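Putative oxidoreductase FAD-binding subunit (Sulfolobus tokodaii, PDB 4ZOH) probably serves as the flavoprotein subunit of a molybdopterin-containing oxidoreductase, binding FAD and passing electrons through it. Local coordinates at residues A122-D127 with V141-F146; G137-N142 with T152-P157; A187-A192 with K265-R270. One frame throughout, in Å; residues are numbered along the deposited sequence.

Contact 1 of 3, residues A122-D127 with V141-F146; sequences ALIAMD and VNFKSF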
ATOM      1  N   ALA B 122     -43.599  29.274   6.684  1.00 30.94           N
ATOM      2  CA  ALA B 122     -44.816  28.518   6.971  1.00 33.17           C
ATOM      3  C   ALA B 122     -45.240  28.677   8.428  1.00 31.55           C
ATOM      4  O   ALA B 122     -46.416  28.829   8.685  1.00 30.59           O
ATOM      5  CB  ALA B 122     -44.712  27.033   6.585  1.00 30.18           C
ATOM      6  N   LEU B 123     -44.295  28.660   9.369  1.00 31.22           N
ATOM      7  CA  LEU B 123     -44.673  28.644  10.764  1.00 30.28           C
ATOM      8  C   LEU B 123     -45.234  30.033  11.187  1.00 34.31           C
ATOM      9  O   LEU B 123     -46.091  30.135  12.036  1.00 33.09           O
ATOM     10  CB  LEU B 123     -43.499  28.219  11.644  1.00 29.30           C
ATOM     11  CG  LEU B 123     -43.031  26.734  11.588  1.00 31.46           C
ATOM     12  CD1 LEU B 123     -41.744  26.537  12.378  1.00 28.11           C
ATOM     13  CD2 LEU B 123     -44.037  25.684  12.036  1.00 26.09           C
ATOM     14  N   ILE B 124     -44.722  31.107  10.620  1.00 36.98           N
ATOM     15  CA  ILE B 124     -45.243  32.426  11.007  1.00 40.32           C
ATOM     16  C   ILE B 124     -46.650  32.609  10.458  1.00 37.62           C
ATOM     17  O   ILE B 124     -47.495  33.184  11.125  1.00 41.25           O
ATOM     18  CB  ILE B 124     -44.276  33.598  10.678  1.00 35.29           C
ATOM     19  CG1 ILE B 124     -44.655  34.870  11.465  1.00 38.91           C
ATOM     20  CG2 ILE B 124     -44.201  33.872   9.210  1.00 32.65           C
ATOM     21  CD1 ILE B 124     -43.906  35.031  12.767  1.00 35.46           C
ATOM     22  N   ALA B 125     -46.874  32.053   9.263  1.00 39.83           N
ATOM     23  CA  ALA B 125     -48.153  32.119   8.554  1.00 37.11           C
ATOM     24  C   ALA B 125     -49.202  31.300   9.262  1.00 41.02           C
ATOM     25  O   ALA B 125     -50.385  31.652   9.278  1.00 40.64           O
ATOM     26  CB  ALA B 125     -47.996  31.629   7.141  1.00 33.75           C
ATOM     27  N   MET B 126     -48.755  30.190   9.838  1.00 36.93           N
ATOM     28  CA  MET B 126     -49.613  29.285  10.540  1.00 32.29           C
ATOM     29  C   MET B 126     -49.930  29.707  12.004  1.00 31.29           C
ATOM     30  O   MET B 126     -50.752  29.065  12.648  1.00 34.22           O
ATOM     31  CB  MET B 126     -48.974  27.908  10.466  1.00 30.44           C
ATOM     32  CG  MET B 126     -49.037  27.318   9.076  1.00 34.02           C
ATOM     33  SD  MET B 126     -48.132  25.770   8.901  1.00 34.25           S
ATOM     34  CE  MET B 126     -49.437  24.501   9.100  1.00 27.54           C
ATOM     35  N   ASP B 127     -49.303  30.766  12.528  1.00 29.17           N
ATOM     36  CA  ASP B 127     -49.383  31.043  14.003  1.00 37.45           C
ATOM     37  C   ASP B 127     -49.008  29.795  14.820  1.00 41.12           C
ATOM     38  O   ASP B 127     -49.639  29.464  15.848  1.00 37.28           O
ATOM     39  CB  ASP B 127     -50.737  31.636  14.520  1.00 35.35           C
ATOM     40  CG  ASP B 127     -51.309  32.751  13.632  1.00 38.24           C
ATOM     41  OD1 ASP B 127     -50.577  33.713  13.311  1.00 35.52           O
ATOM     42  OD2 ASP B 127     -52.497  32.630  13.226  1.00 39.66           O
ATOM     43  N   VAL B 141     -44.921  29.032  23.769  1.00 47.01           N
ATOM     44  CA  VAL B 141     -44.814  30.411  23.297  1.00 41.35           C
ATOM     45  C   VAL B 141     -45.250  30.441  21.830  1.00 41.23           C
ATOM     46  O   VAL B 141     -45.346  29.401  21.180  1.00 42.28           O
ATOM     47  CB  VAL B 141     -43.405  31.013  23.496  1.00 40.23           C
ATOM     48  CG1 VAL B 141     -43.043  31.112  24.977  1.00 37.73           C
ATOM     49  CG2 VAL B 141     -42.368  30.211  22.724  1.00 40.97           C
ATOM     50  N   ASN B 142     -45.516  31.637  21.323  1.00 45.48           N
ATOM     51  CA  ASN B 142     -45.907  31.850  19.926  1.00 42.90           C
ATOM     52  C   ASN B 142     -44.661  31.853  19.085  1.00 40.42           C
ATOM     53  O   ASN B 142     -43.633  32.446  19.517  1.00 38.46           O
ATOM     54  CB  ASN B 142     -46.598  33.217  19.767  1.00 44.25           C
ATOM     55  CG  ASN B 142     -47.994  33.219  20.340  1.00 45.53           C
ATOM     56  OD1 ASN B 142     -48.818  32.353  20.020  1.00 46.18           O
ATOM     57  ND2 ASN B 142     -48.256  34.171  21.219  1.00 49.11           N
ATOM     58  N   PHE B 143     -44.750  31.234  17.891  1.00 37.40           N
ATOM     59  CA  PHE B 143     -43.558  31.174  17.022  1.00 41.70           C
ATOM     60  C   PHE B 143     -42.968  32.576  16.913  1.00 42.83           C
ATOM     61  O   PHE B 143     -41.723  32.720  16.975  1.00 42.73           O
ATOM     62  CB  PHE B 143     -43.760  30.511  15.621  1.00 41.18           C
ATOM     63  CG  PHE B 143     -42.493  30.490  14.798  1.00 42.93           C
ATOM     64  CD1 PHE B 143     -41.475  29.554  15.075  1.00 41.00           C
ATOM     65  CD2 PHE B 143     -42.265  31.449  13.809  1.00 41.47           C
ATOM     66  CE1 PHE B 143     -40.275  29.581  14.368  1.00 40.81           C
ATOM     67  CE2 PHE B 143     -41.085  31.479  13.082  1.00 43.51           C
ATOM     68  CZ  PHE B 143     -40.081  30.539  13.365  1.00 43.58           C
ATOM     69  N   LYS B 144     -43.835  33.606  16.832  1.00 39.50           N
ATOM     70  CA  LYS B 144     -43.345  34.964  16.592  1.00 44.67           C
ATOM     71  C   LYS B 144     -42.412  35.469  17.668  1.00 42.61           C
ATOM     72  O   LYS B 144     -41.429  36.164  17.367  1.00 41.45           O
ATOM     73  CB  LYS B 144     -44.457  36.003  16.354  1.00 45.22           C
ATOM     74  CG  LYS B 144     -43.842  37.352  15.977  1.00 37.96           C
ATOM     75  CD  LYS B 144     -44.827  38.496  16.103  1.00 43.14           C
ATOM     76  CE  LYS B 144     -44.269  39.726  15.436  1.00 39.73           C
ATOM     77  NZ  LYS B 144     -45.421  40.617  15.147  1.00 54.55           N
ATOM     78  N   SER B 145     -42.721  35.121  18.910  1.00 41.96           N
ATOM     79  CA  SER B 145     -41.923  35.551  20.047  1.00 45.98           C
ATOM     80  C   SER B 145     -40.698  34.673  20.247  1.00 43.52           C
ATOM     81  O   SER B 145     -39.706  35.136  20.816  1.00 41.31           O
ATOM     82  CB  SER B 145     -42.765  35.520  21.329  1.00 48.42           C
ATOM     83  OG  SER B 145     -44.037  36.121  21.108  1.00 57.70           O
ATOM     84  N   PHE B 146     -40.787  33.410  19.812  1.00 41.34           N
ATOM     85  CA  PHE B 146     -39.681  32.463  19.952  1.00 41.50           C
ATOM     86  C   PHE B 146     -38.476  32.908  19.104  1.00 43.58           C
ATOM     87  O   PHE B 146     -37.306  32.841  19.540  1.00 43.76           O
ATOM     88  CB  PHE B 146     -40.153  31.066  19.603  1.00 43.15           C
ATOM     89  CG  PHE B 146     -39.077  30.030  19.642  1.00 43.50           C
ATOM     90  CD1 PHE B 146     -38.644  29.496  20.862  1.00 41.87           C
ATOM     91  CD2 PHE B 146     -38.513  29.548  18.453  1.00 43.46           C
ATOM     92  CE1 PHE B 146     -37.639  28.525  20.906  1.00 40.58           C
ATOM     93  CE2 PHE B 146     -37.510  28.589  18.493  1.00 39.72           C
ATOM     94  CZ  PHE B 146     -37.089  28.064  19.716  1.00 35.67           C
TER
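The backbones come together at I124 and F143, whose CA atoms lie 6.4 Å apart, where the last turn of helix 119-125 faces the first residue of the short helix 143-146. F143 carries the contact. Its CG sits anti to the backbone N (chi1 -180°), which sends the ring across to the other helix, where it meets the side chain of L123 at about a right angle. L123 CB rides over one face, 4.0 Å from the centroid of the F143 ring and 11° off its normal, a CH-pi contact close to the centre of the ring. Farther out, L123 CD1 lies 3.9 Å from F143 CE1, so one leucine follows the ring from its middle toward its rim. The CD2 side of the same ring belongs to I124, whose CD1 is 4.1 Å away from F143 CD2. That I124 methyl also meets the next residue, lying 3.8 Å from K144 CB; beyond this touch the extended lysine chain leads away. No hydrogen bond spans the two segments, and the attraction is apolar throughout. I110 of helix 106-112 also touches both L123 and F143. Helix 119-125 finishes in a Schellman motif, with D127 at positive phi, and the D127 carboxylate forms salt bridges with R206 and R218. The arrangement is a buried helix-to-helix hydrophobic core, joining the two helices that flank the hairpin 129-134/137-142 in the FAD-binding domain.

Contact 2 of 3, residues G137-N142 with T152-P157; sequences GDRVVN and TPDLNP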
ATOM      1  N   GLY B 137     -40.365  22.083  33.929  1.00 57.22           N
ATOM      2  CA  GLY B 137     -41.695  21.872  33.267  1.00 49.33           C
ATOM      3  C   GLY B 137     -41.735  22.427  31.832  1.00 53.35           C
ATOM      4  O   GLY B 137     -40.677  22.627  31.213  1.00 47.52           O
ATOM      5  N   ASP B 138     -42.934  22.712  31.309  1.00 51.27           N
ATOM      6  CA  ASP B 138     -43.123  23.242  29.934  1.00 52.69           C
ATOM      7  C   ASP B 138     -43.601  24.696  29.787  1.00 57.11           C
ATOM      8  O   ASP B 138     -44.490  25.115  30.500  1.00 68.22           O
ATOM      9  CB  ASP B 138     -44.090  22.340  29.176  1.00 49.39           C
ATOM     10  CG  ASP B 138     -43.638  20.890  29.142  1.00 50.69           C
ATOM     11  OD1 ASP B 138     -42.428  20.640  29.250  1.00 50.59           O
ATOM     12  OD2 ASP B 138     -44.492  19.983  28.983  1.00 52.06           O
ATOM     13  N   ARG B 139     -43.020  25.449  28.854  1.00 59.03           N
ATOM     14  CA  ARG B 139     -43.513  26.795  28.439  1.00 56.87           C
ATOM     15  C   ARG B 139     -43.927  26.740  26.951  1.00 56.97           C
ATOM     16  O   ARG B 139     -43.138  26.293  26.088  1.00 46.82           O
ATOM     17  CB  ARG B 139     -42.441  27.888  28.555  1.00 48.46           C
ATOM     18  CG  ARG B 139     -41.211  27.525  29.374  1.00 52.68           C
ATOM     19  CD  ARG B 139     -39.935  28.168  28.854  1.00 47.62           C
ATOM     20  NE  ARG B 139     -40.210  29.346  28.058  1.00 51.43           N
ATOM     21  CZ  ARG B 139     -39.313  30.053  27.368  1.00 50.72           C
ATOM     22  NH1 ARG B 139     -38.027  29.727  27.350  1.00 40.59           N
ATOM     23  NH2 ARG B 139     -39.723  31.117  26.677  1.00 47.49           N
ATOM     24  N   VAL B 140     -45.137  27.205  26.651  1.00 48.06           N
ATOM     25  CA  VAL B 140     -45.629  27.266  25.261  1.00 48.52           C
ATOM     26  C   VAL B 140     -45.581  28.731  24.878  1.00 47.30           C
ATOM     27  O   VAL B 140     -46.030  29.586  25.631  1.00 52.40           O
ATOM     28  CB  VAL B 140     -47.026  26.597  25.060  1.00 43.15           C
ATOM     29  CG1 VAL B 140     -47.405  26.516  23.586  1.00 48.15           C
ATOM     30  CG2 VAL B 140     -47.044  25.204  25.630  1.00 34.95           C
ATOM     31  N   VAL B 141     -44.921  29.032  23.769  1.00 47.01           N
ATOM     32  CA  VAL B 141     -44.814  30.411  23.297  1.00 41.35           C
ATOM     33  C   VAL B 141     -45.250  30.441  21.830  1.00 41.23           C
ATOM     34  O   VAL B 141     -45.346  29.401  21.180  1.00 42.28           O
ATOM     35  CB  VAL B 141     -43.405  31.013  23.496  1.00 40.23           C
ATOM     36  CG1 VAL B 141     -43.043  31.112  24.977  1.00 37.73           C
ATOM     37  CG2 VAL B 141     -42.368  30.211  22.724  1.00 40.97           C
ATOM     38  N   ASN B 142     -45.516  31.637  21.323  1.00 45.48           N
ATOM     39  CA  ASN B 142     -45.907  31.850  19.926  1.00 42.90           C
ATOM     40  C   ASN B 142     -44.661  31.853  19.085  1.00 40.42           C
ATOM     41  O   ASN B 142     -43.633  32.446  19.517  1.00 38.46           O
ATOM     42  CB  ASN B 142     -46.598  33.217  19.767  1.00 44.25           C
ATOM     43  CG  ASN B 142     -47.994  33.219  20.340  1.00 45.53           C
ATOM     44  OD1 ASN B 142     -48.818  32.353  20.020  1.00 46.18           O
ATOM     45  ND2 ASN B 142     -48.256  34.171  21.219  1.00 49.11           N
ATOM     46  N   THR B 152     -31.123  33.477  16.916  1.00 42.25           N
ATOM     47  CA  THR B 152     -31.366  33.794  18.341  1.00 41.69           C
ATOM     48  C   THR B 152     -32.765  33.347  18.791  1.00 44.49           C
ATOM     49  O   THR B 152     -33.697  34.153  18.793  1.00 50.38           O
ATOM     50  CB  THR B 152     -31.144  35.285  18.639  1.00 38.66           C
ATOM     51  OG1 THR B 152     -29.993  35.724  17.927  1.00 38.29           O
ATOM     52  CG2 THR B 152     -30.924  35.555  20.151  1.00 36.88           C
ATOM     53  N   PRO B 153     -32.910  32.050  19.147  1.00 42.60           N
ATOM     54  CA  PRO B 153     -34.156  31.499  19.671  1.00 43.45           C
ATOM     55  C   PRO B 153     -34.363  31.915  21.126  1.00 40.99           C
ATOM     56  O   PRO B 153     -33.418  32.334  21.767  1.00 39.48           O
ATOM     57  CB  PRO B 153     -33.923  29.985  19.595  1.00 39.00           C
ATOM     58  CG  PRO B 153     -32.448  29.850  19.831  1.00 37.25           C
ATOM     59  CD  PRO B 153     -31.844  31.020  19.094  1.00 39.84           C
ATOM     60  N   ASP B 154     -35.595  31.797  21.612  1.00 44.19           N
ATOM     61  CA  ASP B 154     -35.958  32.115  23.006  1.00 41.98           C
ATOM     62  C   ASP B 154     -35.798  30.842  23.811  1.00 41.67           C
ATOM     63  O   ASP B 154     -36.781  30.149  24.170  1.00 40.95           O
ATOM     64  CB  ASP B 154     -37.405  32.644  23.077  1.00 50.64           C
ATOM     65  CG  ASP B 154     -37.961  32.689  24.508  1.00 52.57           C
ATOM     66  OD1 ASP B 154     -37.242  33.149  25.421  1.00 51.10           O
ATOM     67  OD2 ASP B 154     -39.107  32.239  24.716  1.00 52.54           O
ATOM     68  N   LEU B 155     -34.533  30.532  24.073  1.00 42.02           N
ATOM     69  CA  LEU B 155     -34.155  29.298  24.748  1.00 42.63           C
ATOM     70  C   LEU B 155     -33.108  29.631  25.761  1.00 39.28           C
ATOM     71  O   LEU B 155     -32.160  30.349  25.486  1.00 40.31           O
ATOM     72  CB  LEU B 155     -33.586  28.268  23.756  1.00 41.10           C
ATOM     73  CG  LEU B 155     -34.602  27.471  22.936  1.00 41.87           C
ATOM     74  CD1 LEU B 155     -33.887  26.725  21.813  1.00 40.26           C
ATOM     75  CD2 LEU B 155     -35.446  26.522  23.778  1.00 34.13           C
ATOM     76  N   ASN B 156     -33.298  29.121  26.954  1.00 42.34           N
ATOM     77  CA  ASN B 156     -32.339  29.347  28.035  1.00 51.92           C
ATOM     78  C   ASN B 156     -31.479  28.109  28.239  1.00 49.91           C
ATOM     79  O   ASN B 156     -31.898  26.999  27.884  1.00 51.64           O
ATOM     80  CB  ASN B 156     -33.079  29.703  29.332  1.00 49.06           C
ATOM     81  CG  ASN B 156     -33.938  30.927  29.174  1.00 50.40           C
ATOM     82  OD1 ASN B 156     -35.144  30.818  28.951  1.00 51.00           O
ATOM     83  ND2 ASN B 156     -33.317  32.101  29.240  1.00 53.05           N
ATOM     84  N   PRO B 157     -30.279  28.284  28.817  1.00 48.85           N
ATOM     85  CA  PRO B 157     -29.513  27.093  29.175  1.00 45.28           C
ATOM     86  C   PRO B 157     -30.390  26.205  30.048  1.00 44.91           C
ATOM     87  O   PRO B 157     -31.125  26.716  30.885  1.00 49.93           O
ATOM     88  CB  PRO B 157     -28.336  27.676  29.955  1.00 49.66           C
ATOM     89  CG  PRO B 157     -28.196  29.068  29.401  1.00 49.74           C
ATOM     90  CD  PRO B 157     -29.618  29.523  29.272  1.00 46.67           C
TER
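R139 and D154 supply the charged part of this contact, a salt bridge reaching from strand 137-142 to the loop that follows strand 152-153. R139 NH2 is modelled 2.3 Å from D154 OD2, too short to be taken literally; the pairing is credible, the exact length doubtful. The carboxylate approaches the guanidinium at its edge, near its plane, but the two planes are turned 71° apart, so this is a single-oxygen contact and not a flat two-pronged one. D154 CG is anti to the backbone N (chi1 167°), which places the carboxylate beside R139. The R139 chain is bent at chi2 and chi3, and its chi1 of -15° is close to eclipsed, which hints at strain or an imperfectly placed side chain. E159 forms a salt bridge with R139 NH1, a second acidic partner for the arginine, and also accepts a hydrogen bond from N156 N, so probably one carboxylate steadies both the arginine and the loop. By way of van der Waals contact, V141, two residues along the strand, points its CB the same way as R139 and brings CG1 to 4.1 Å from D154 OD2. Within the loop, D154 is the centre of an inverse gamma turn, closed by a weak bond of 3.1 Å from L155 N to P153 O. The salt bridge probably helps hold the loop to an edge strand, within this chain, of the antiparallel sheet in the FAD-binding domain, and L155, which follows D154, touches the flavin-adenine dinucleotide in its pocket.

Contact 3 of 3, residues A187-A192 with K265-R270; sequences AIVGVA and KVLTKR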
ATOM      1  N   ALA B 187     -33.265  29.142   0.518  1.00 30.15           N
ATOM      2  CA  ALA B 187     -34.058  30.176  -0.194  1.00 28.92           C
ATOM      3  C   ALA B 187     -33.323  31.491  -0.443  1.00 27.07           C
ATOM      4  O   ALA B 187     -32.726  32.012   0.482  1.00 27.20           O
ATOM      5  CB  ALA B 187     -35.336  30.459   0.580  1.00 27.32           C
ATOM      6  N   ILE B 188     -33.349  31.972  -1.692  1.00 26.11           N
ATOM      7  CA  ILE B 188     -33.029  33.364  -2.017  1.00 29.10           C
ATOM      8  C   ILE B 188     -34.227  34.223  -1.537  1.00 31.58           C
ATOM      9  O   ILE B 188     -34.053  35.259  -0.892  1.00 32.84           O
ATOM     10  CB  ILE B 188     -32.833  33.605  -3.536  1.00 30.31           C
ATOM     11  CG1 ILE B 188     -31.522  32.961  -4.061  1.00 27.66           C
ATOM     12  CG2 ILE B 188     -32.837  35.118  -3.819  1.00 31.08           C
ATOM     13  CD1 ILE B 188     -31.534  32.662  -5.533  1.00 22.95           C
ATOM     14  N   VAL B 189     -35.438  33.789  -1.882  1.00 28.84           N
ATOM     15  CA  VAL B 189     -36.684  34.332  -1.330  1.00 29.69           C
ATOM     16  C   VAL B 189     -37.643  33.141  -1.077  1.00 26.80           C
ATOM     17  O   VAL B 189     -37.747  32.252  -1.910  1.00 26.06           O
ATOM     18  CB  VAL B 189     -37.337  35.344  -2.305  1.00 25.53           C
ATOM     19  CG1 VAL B 189     -38.656  35.803  -1.698  1.00 24.90           C
ATOM     20  CG2 VAL B 189     -36.411  36.559  -2.584  1.00 24.81           C
ATOM     21  N   GLY B 190     -38.311  33.115   0.057  1.00 29.31           N
ATOM     22  CA  GLY B 190     -39.376  32.132   0.250  1.00 27.43           C
ATOM     23  C   GLY B 190     -40.703  32.762   0.645  1.00 27.88           C
ATOM     24  O   GLY B 190     -40.747  33.594   1.546  1.00 23.99           O
ATOM     25  N   VAL B 191     -41.787  32.338  -0.027  1.00 28.32           N
ATOM     26  CA  VAL B 191     -43.147  32.827   0.302  1.00 28.87           C
ATOM     27  C   VAL B 191     -44.097  31.641   0.555  1.00 29.63           C
ATOM     28  O   VAL B 191     -44.279  30.765  -0.332  1.00 27.91           O
ATOM     29  CB  VAL B 191     -43.757  33.783  -0.763  1.00 30.90           C
ATOM     30  CG1 VAL B 191     -45.103  34.372  -0.254  1.00 32.15           C
ATOM     31  CG2 VAL B 191     -42.803  34.910  -1.144  1.00 26.25           C
ATOM     32  N   ALA B 192     -44.610  31.600   1.786  1.00 26.66           N
ATOM     33  CA  ALA B 192     -45.568  30.592   2.214  1.00 31.08           C
ATOM     34  C   ALA B 192     -46.980  31.151   2.347  1.00 32.85           C
ATOM     35  O   ALA B 192     -47.203  32.088   3.128  1.00 35.46           O
ATOM     36  CB  ALA B 192     -45.167  29.955   3.545  1.00 27.26           C
ATOM     37  N   LYS B 265     -42.696  40.182  -4.724  1.00 38.62           N
ATOM     38  CA  LYS B 265     -43.918  40.378  -5.479  1.00 39.95           C
ATOM     39  C   LYS B 265     -44.156  39.215  -6.439  1.00 33.23           C
ATOM     40  O   LYS B 265     -45.262  38.705  -6.510  1.00 29.43           O
ATOM     41  CB  LYS B 265     -43.920  41.719  -6.233  1.00 39.04           C
ATOM     42  CG  LYS B 265     -44.938  41.777  -7.372  1.00 42.61           C
ATOM     43  CD  LYS B 265     -44.547  42.836  -8.394  1.00 48.21           C
ATOM     44  CE  LYS B 265     -45.423  44.040  -8.228  1.00 48.90           C
ATOM     45  NZ  LYS B 265     -46.605  43.739  -9.067  1.00 46.28           N
ATOM     46  N   VAL B 266     -43.118  38.803  -7.164  1.00 30.42           N
ATOM     47  CA  VAL B 266     -43.247  37.725  -8.113  1.00 30.63           C
ATOM     48  C   VAL B 266     -43.732  36.416  -7.409  1.00 34.81           C
ATOM     49  O   VAL B 266     -44.664  35.760  -7.906  1.00 34.80           O
ATOM     50  CB  VAL B 266     -41.953  37.569  -8.957  1.00 30.42           C
ATOM     51  CG1 VAL B 266     -42.074  36.354  -9.837  1.00 28.44           C
ATOM     52  CG2 VAL B 266     -41.695  38.851  -9.815  1.00 28.33           C
ATOM     53  N   LEU B 267     -43.150  36.102  -6.238  1.00 29.98           N
ATOM     54  CA  LEU B 267     -43.422  34.839  -5.544  1.00 31.37           C
ATOM     55  C   LEU B 267     -44.760  34.833  -4.802  1.00 29.69           C
ATOM     56  O   LEU B 267     -45.403  33.803  -4.783  1.00 32.87           O
ATOM     57  CB  LEU B 267     -42.280  34.350  -4.621  1.00 27.36           C
ATOM     58  CG  LEU B 267     -40.841  33.920  -5.047  1.00 31.31           C
ATOM     59  CD1 LEU B 267     -40.192  32.840  -4.147  1.00 24.95           C
ATOM     60  CD2 LEU B 267     -40.653  33.599  -6.512  1.00 27.81           C
ATOM     61  N   THR B 268     -45.136  35.960  -4.186  1.00 32.68           N
ATOM     62  CA  THR B 268     -46.508  36.171  -3.680  1.00 30.19           C
ATOM     63  C   THR B 268     -47.532  35.952  -4.810  1.00 32.98           C
ATOM     64  O   THR B 268     -48.453  35.171  -4.661  1.00 29.74           O
ATOM     65  CB  THR B 268     -46.654  37.542  -3.072  1.00 25.22           C
ATOM     66  OG1 THR B 268     -45.667  37.668  -2.052  1.00 28.29           O
ATOM     67  CG2 THR B 268     -47.981  37.739  -2.415  1.00 28.81           C
ATOM     68  N   LYS B 269     -47.318  36.555  -5.978  1.00 32.01           N
ATOM     69  CA  LYS B 269     -48.277  36.301  -7.062  1.00 35.58           C
ATOM     70  C   LYS B 269     -48.343  34.813  -7.411  1.00 34.05           C
ATOM     71  O   LYS B 269     -49.462  34.275  -7.609  1.00 32.43           O
ATOM     72  CB  LYS B 269     -47.989  37.171  -8.303  1.00 34.90           C
ATOM     73  CG  LYS B 269     -49.062  37.133  -9.352  1.00 36.16           C
ATOM     74  CD  LYS B 269     -48.720  38.073 -10.517  1.00 37.78           C
ATOM     75  CE  LYS B 269     -49.618  37.773 -11.710  1.00 40.61           C
ATOM     76  NZ  LYS B 269     -49.613  38.844 -12.729  1.00 43.02           N
ATOM     77  N   ARG B 270     -47.160  34.162  -7.546  1.00 31.60           N
ATOM     78  CA  ARG B 270     -47.099  32.699  -7.891  1.00 29.27           C
ATOM     79  C   ARG B 270     -47.855  31.902  -6.787  1.00 27.29           C
ATOM     80  O   ARG B 270     -48.648  31.048  -7.090  1.00 28.26           O
ATOM     81  CB  ARG B 270     -45.655  32.220  -7.974  1.00 29.91           C
ATOM     82  CG  ARG B 270     -44.937  32.603  -9.253  1.00 31.16           C
ATOM     83  CD  ARG B 270     -43.434  32.368  -9.105  1.00 32.84           C
ATOM     84  NE  ARG B 270     -42.856  32.394 -10.445  1.00 37.26           N
ATOM     85  CZ  ARG B 270     -41.698  31.854 -10.830  1.00 38.35           C
ATOM     86  NH1 ARG B 270     -40.903  31.195  -9.973  1.00 39.68           N
ATOM     87  NH2 ARG B 270     -41.350  31.966 -12.106  1.00 38.46           N
TER
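L267 lies across from V189 and V191, two valines that point from the same side of strand 189-198 at the helix. Its CB meets V191 first: V191 CG2 is 3.6 Å from L267 CB, and the two side chains pass each other at a slant. From there CG is anti to the carbonyl carbon (chi1 -64°), which carries the branch along the strand toward V189. At the tip, CD1 drops close to the strand backbone, with L267 CD1 only 3.4 Å from V189 O, and on the side-chain side it lies 4.1 Å from V189 CG1. One leucine therefore spans both valines, using its root for V191 and its end for V189. The other methyl of V191 is engaged by the next residue of the helix: V191 CG1 sits 3.8 Å from T268 OG1. This hydroxyl is not seeking a partner on the strand, because it is hydrogen-bonded to V264 O one turn back, and it presents itself to the valine simply as a packing surface. Cutting V191 back to an alanine would probably open a gap between strand and helix, with L267 CB and the T268 side chain losing the methyls they rest on. The axes of strand 189-192 and helix 265-270 approach to 8.2 Å and make an angle of 31°, so the helix runs aslant to the strand. V191 also touches I207 and L209 of strand 201-210, while L267 reaches Q177 and L179 of strand 173-179, and T268 packs on A243 of helix 233-243. Helix 257-276 is thus laid between the four-stranded antiparallel sheet of the C-terminal domain, helix 233-243 and the chain of another protein, where an acidic side chain pairs with R270.

In the fold
From the N terminus, helix 119-125 opens contact 1, the hairpin 129-134/137-142 follows, and the chain returns at 141-146 to close it. Contact 2 has already opened on strand 137-142 and closes at 152-157, so the two cross, sharing V141 and N142. F146 joins them in space, packing on P153 and L155. Contact 3 comes later, in series, closing a long loop of 72 residues between 187-192 and 265-270. It ties the C-terminal domain's sheet to helix 257-276, whereas contacts 1 and 2 lie in the FAD-binding domain. A122 of contact 1 touches A192 of contact 3, joining the two domains; contacts 2 and 3 stay about 16 Å apart at their nearest atoms.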